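Local coordinates for integron cassette protein (Vibrio cholerae, PDB 3G1J) that is of unknown function but is encoded by a mobile integron cassette and forms a small, mainly beta domain of a family grouped with SH3-like proteins, at residues A16-V22 with R36-F42. Numbering follows the deposited sequence.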
ATOM      1  N   ALA A  16       8.932   5.599   2.567  1.00 22.83           N
ATOM      2  CA  ALA A  16       8.651   6.662   1.605  1.00 22.54           C
ATOM      3  C   ALA A  16       9.859   7.020   0.745  1.00 23.96           C
ATOM      4  O   ALA A  16      10.975   7.196   1.251  1.00 26.19           O
ATOM      5  CB  ALA A  16       8.117   7.890   2.317  1.00 26.19           C
ATOM      6  N   GLY A  17       9.634   7.128  -0.559  1.00 25.54           N
ATOM      7  CA  GLY A  17      10.690   7.467  -1.492  1.00 24.98           C
ATOM      8  C   GLY A  17      11.357   6.269  -2.141  1.00 29.70           C
ATOM      9  O   GLY A  17      12.080   6.415  -3.128  1.00 31.41           O
ATOM     10  N   GLN A  18      11.122   5.086  -1.585  1.00 29.22           N
ATOM     11  CA  GLN A  18      11.674   3.857  -2.138  1.00 24.19           C
ATOM     12  C   GLN A  18      10.723   3.229  -3.145  1.00 26.28           C
ATOM     13  O   GLN A  18       9.502   3.383  -3.049  1.00 28.61           O
ATOM     14  CB  GLN A  18      11.975   2.854  -1.022  1.00 29.72           C
ATOM     15  CG  GLN A  18      13.058   3.302  -0.063  1.00 41.76           C
ATOM     16  CD  GLN A  18      14.446   3.261  -0.681  1.00 57.36           C
ATOM     17  OE1 GLN A  18      14.820   2.285  -1.339  1.00 58.97           O
ATOM     18  NE2 GLN A  18      15.219   4.321  -0.468  1.00 61.12           N
ATOM     19  N   CYS A  19      11.284   2.503  -4.102  1.00 22.82           N
ATOM     20  CA  CYS A  19      10.473   1.845  -5.123  1.00 27.68           C
ATOM     21  C   CYS A  19      10.295   0.370  -4.826  1.00 26.03           C
ATOM     22  O   CYS A  19      11.202  -0.270  -4.296  1.00 26.29           O
ATOM     23  CB  CYS A  19      11.095   2.008  -6.500  1.00 30.22           C
ATOM     24  SG  CYS A  19      10.879   3.651  -7.208  1.00 37.89           S
ATOM     25  N   TYR A  20       9.127  -0.162  -5.188  1.00 24.76           N
ATOM     26  CA  TYR A  20       8.772  -1.557  -4.908  1.00 22.86           C
ATOM     27  C   TYR A  20       8.185  -2.258  -6.131  1.00 27.93           C
ATOM     28  O   TYR A  20       7.416  -1.672  -6.878  1.00 27.36           O
ATOM     29  CB  TYR A  20       7.781  -1.641  -3.729  1.00 20.46           C
ATOM     30  CG  TYR A  20       8.389  -1.116  -2.458  1.00 20.97           C
ATOM     31  CD1 TYR A  20       8.421   0.254  -2.204  1.00 21.74           C
ATOM     32  CD2 TYR A  20       9.001  -1.974  -1.547  1.00 22.41           C
ATOM     33  CE1 TYR A  20       9.023   0.755  -1.066  1.00 20.84           C
ATOM     34  CE2 TYR A  20       9.596  -1.489  -0.406  1.00 20.98           C
ATOM     35  CZ  TYR A  20       9.615  -0.121  -0.173  1.00 23.85           C
ATOM     36  OH  TYR A  20      10.212   0.378   0.958  1.00 24.49           O
ATOM     37  N   LYS A  21       8.560  -3.523  -6.318  1.00 21.05           N
ATOM     38  CA  LYS A  21       7.934  -4.391  -7.290  1.00 22.36           C
ATOM     39  C   LYS A  21       6.823  -5.173  -6.609  1.00 21.87           C
ATOM     40  O   LYS A  21       7.009  -5.695  -5.502  1.00 24.73           O
ATOM     41  CB  LYS A  21       8.979  -5.386  -7.811  1.00 24.49           C
ATOM     42  CG  LYS A  21       8.496  -6.300  -8.936  1.00 33.40           C
ATOM     43  CD  LYS A  21       9.535  -7.376  -9.249  1.00 33.92           C
ATOM     44  CE  LYS A  21       8.935  -8.486 -10.101  1.00 35.96           C
ATOM     45  NZ  LYS A  21       9.932  -9.525 -10.499  1.00 33.40           N
ATOM     46  N   VAL A  22       5.670  -5.277  -7.257  1.00 19.65           N
ATOM     47  CA  VAL A  22       4.632  -6.160  -6.741  1.00 24.31           C
ATOM     48  C   VAL A  22       5.054  -7.604  -7.009  1.00 22.94           C
ATOM     49  O   VAL A  22       5.281  -7.970  -8.161  1.00 25.71           O
ATOM     50  CB  VAL A  22       3.280  -5.854  -7.393  1.00 20.01           C
ATOM     51  CG1 VAL A  22       2.234  -6.883  -6.983  1.00 24.81           C
ATOM     52  CG2 VAL A  22       2.839  -4.421  -6.996  1.00 19.44           C
ATOM     53  N   ARG A  36       1.337  -8.513 -10.376  1.00 23.22           N
ATOM     54  CA  ARG A  36       2.733  -8.893 -10.221  1.00 20.35           C
ATOM     55  C   ARG A  36       3.585  -8.268 -11.322  1.00 27.42           C
ATOM     56  O   ARG A  36       3.216  -8.293 -12.505  1.00 27.38           O
ATOM     57  CB  ARG A  36       2.883 -10.422 -10.244  1.00 23.75           C
ATOM     58  CG  ARG A  36       4.332 -10.881 -10.104  1.00 22.37           C
ATOM     59  CD  ARG A  36       4.457 -12.367  -9.742  1.00 26.31           C
ATOM     60  NE  ARG A  36       4.059 -13.262 -10.829  1.00 28.46           N
ATOM     61  CZ  ARG A  36       4.114 -14.590 -10.751  1.00 25.43           C
ATOM     62  NH1 ARG A  36       4.564 -15.160  -9.638  1.00 21.18           N
ATOM     63  NH2 ARG A  36       3.729 -15.346 -11.781  1.00 19.60           N
ATOM     64  N   GLY A  37       4.726  -7.710 -10.936  1.00 24.73           N
ATOM     65  CA  GLY A  37       5.608  -7.058 -11.890  1.00 22.92           C
ATOM     66  C   GLY A  37       5.477  -5.541 -11.911  1.00 27.24           C
ATOM     67  O   GLY A  37       6.380  -4.833 -12.361  1.00 33.20           O
ATOM     68  N   ASP A  38       4.338  -5.043 -11.446  1.00 23.76           N
ATOM     69  CA  ASP A  38       4.135  -3.604 -11.302  1.00 25.01           C
ATOM     70  C   ASP A  38       5.192  -3.006 -10.392  1.00 27.86           C
ATOM     71  O   ASP A  38       5.579  -3.623  -9.406  1.00 30.88           O
ATOM     72  CB  ASP A  38       2.761  -3.328 -10.702  1.00 26.58           C
ATOM     73  CG  ASP A  38       1.726  -3.032 -11.744  1.00 46.17           C
ATOM     74  OD1 ASP A  38       1.905  -3.481 -12.898  1.00 53.40           O
ATOM     75  OD2 ASP A  38       0.738  -2.345 -11.405  1.00 55.19           O
ATOM     76  N   VAL A  39       5.642  -1.796 -10.711  1.00 28.84           N
ATOM     77  CA  VAL A  39       6.594  -1.086  -9.864  1.00 27.22           C
ATOM     78  C   VAL A  39       6.055   0.292  -9.483  1.00 22.29           C
ATOM     79  O   VAL A  39       5.584   1.034 -10.338  1.00 28.55           O
ATOM     80  CB  VAL A  39       7.947  -0.926 -10.556  1.00 31.17           C
ATOM     81  CG1 VAL A  39       8.888  -0.108  -9.690  1.00 30.07           C
ATOM     82  CG2 VAL A  39       8.548  -2.299 -10.872  1.00 32.71           C
HETATM   83  N   MSE A  40       6.103   0.609  -8.193  1.00 20.49           N
HETATM   84  CA  MSE A  40       5.532   1.854  -7.666  1.00 21.77           C
HETATM   85  C   MSE A  40       6.440   2.430  -6.592  1.00 25.34           C
HETATM   86  O   MSE A  40       7.085   1.681  -5.859  1.00 27.57           O
HETATM   87  CB  MSE A  40       4.163   1.581  -7.023  1.00 27.29           C
HETATM   88  CG  MSE A  40       3.215   0.767  -7.868  1.00 41.22           C
HETATM   89 SE   MSE A  40       1.375   0.844  -7.244  0.66 19.41          SE
HETATM   90  CE  MSE A  40       1.520  -0.219  -5.524  1.00 17.84           C
ATOM     91  N   ARG A  41       6.465   3.756  -6.462  1.00 26.21           N
ATOM     92  CA  ARG A  41       7.222   4.387  -5.377  1.00 20.26           C
ATOM     93  C   ARG A  41       6.326   4.676  -4.161  1.00 20.82           C
ATOM     94  O   ARG A  41       5.266   5.291  -4.302  1.00 24.40           O
ATOM     95  CB  ARG A  41       7.898   5.676  -5.863  1.00 26.19           C
ATOM     96  CG  ARG A  41       8.619   6.456  -4.763  1.00 28.30           C
ATOM     97  CD  ARG A  41       9.571   7.505  -5.328  1.00 27.05           C
ATOM     98  NE  ARG A  41       8.936   8.286  -6.381  1.00 43.97           N
ATOM     99  CZ  ARG A  41       8.149   9.333  -6.159  1.00 52.81           C
ATOM    100  NH1 ARG A  41       7.900   9.727  -4.919  1.00 58.59           N
ATOM    101  NH2 ARG A  41       7.609   9.986  -7.180  1.00 55.09           N
ATOM    102  N   PHE A  42       6.743   4.237  -2.977  1.00 21.80           N
ATOM    103  CA  PHE A  42       5.944   4.486  -1.771  1.00 19.53           C
ATOM    104  C   PHE A  42       5.973   5.964  -1.372  1.00 22.14           C
ATOM    105  O   PHE A  42       7.035   6.584  -1.311  1.00 23.91           O
ATOM    106  CB  PHE A  42       6.416   3.615  -0.598  1.00 21.13           C
ATOM    107  CG  PHE A  42       5.515   3.664   0.613  1.00 18.26           C
ATOM    108  CD1 PHE A  42       4.161   3.363   0.501  1.00 21.94           C
ATOM    109  CD2 PHE A  42       6.022   3.975   1.872  1.00 19.28           C
ATOM    110  CE1 PHE A  42       3.333   3.379   1.623  1.00 20.70           C
ATOM    111  CE2 PHE A  42       5.204   4.006   2.988  1.00 21.21           C
ATOM    112  CZ  PHE A  42       3.852   3.701   2.869  1.00 19.49           C
TER
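The ring of Tyr20 reaches along the sheet to Phe42, its CE1 3.9 Å from Phe42 CB in an oblique approach, while Met40 O lies at the ring edge. The Phe42 ring meets Ala16 edge-on, CD2 standing 3.4 Å from Ala16 N, and packs against the ring of Phe58 from strand 53-60. Both aromatics sit on the buried side of an antiparallel strand pair within a five-stranded sheet, consistent with an SH3-like small barrel. Selenomethionine Met40 shares that side and touches Phe87 of the edge strand 87-89. With CG beside its backbone N and anti to the carbonyl carbon (chi1 -63°), the Tyr20 ring is directed back toward the start of 16-22, where its OH accepts a hydrogen bond from Lys15 N. Cys19, Lys21, Val39 and Arg41 occupy the other face, where Cys19 SG rests 3.8 Å from Arg41 CB. Six backbone hydrogen bonds join the segments, among them the reciprocal pair between Tyr20 and Met40. The ladder extends beyond the strand starts into the loop residues before them: Gly17 N donates to Phe42 O (2.8 Å), and Gly37 N to Val22 O. Beside the latter, Val22 CG2 lies alongside Asp38, 3.9 Å from its CB.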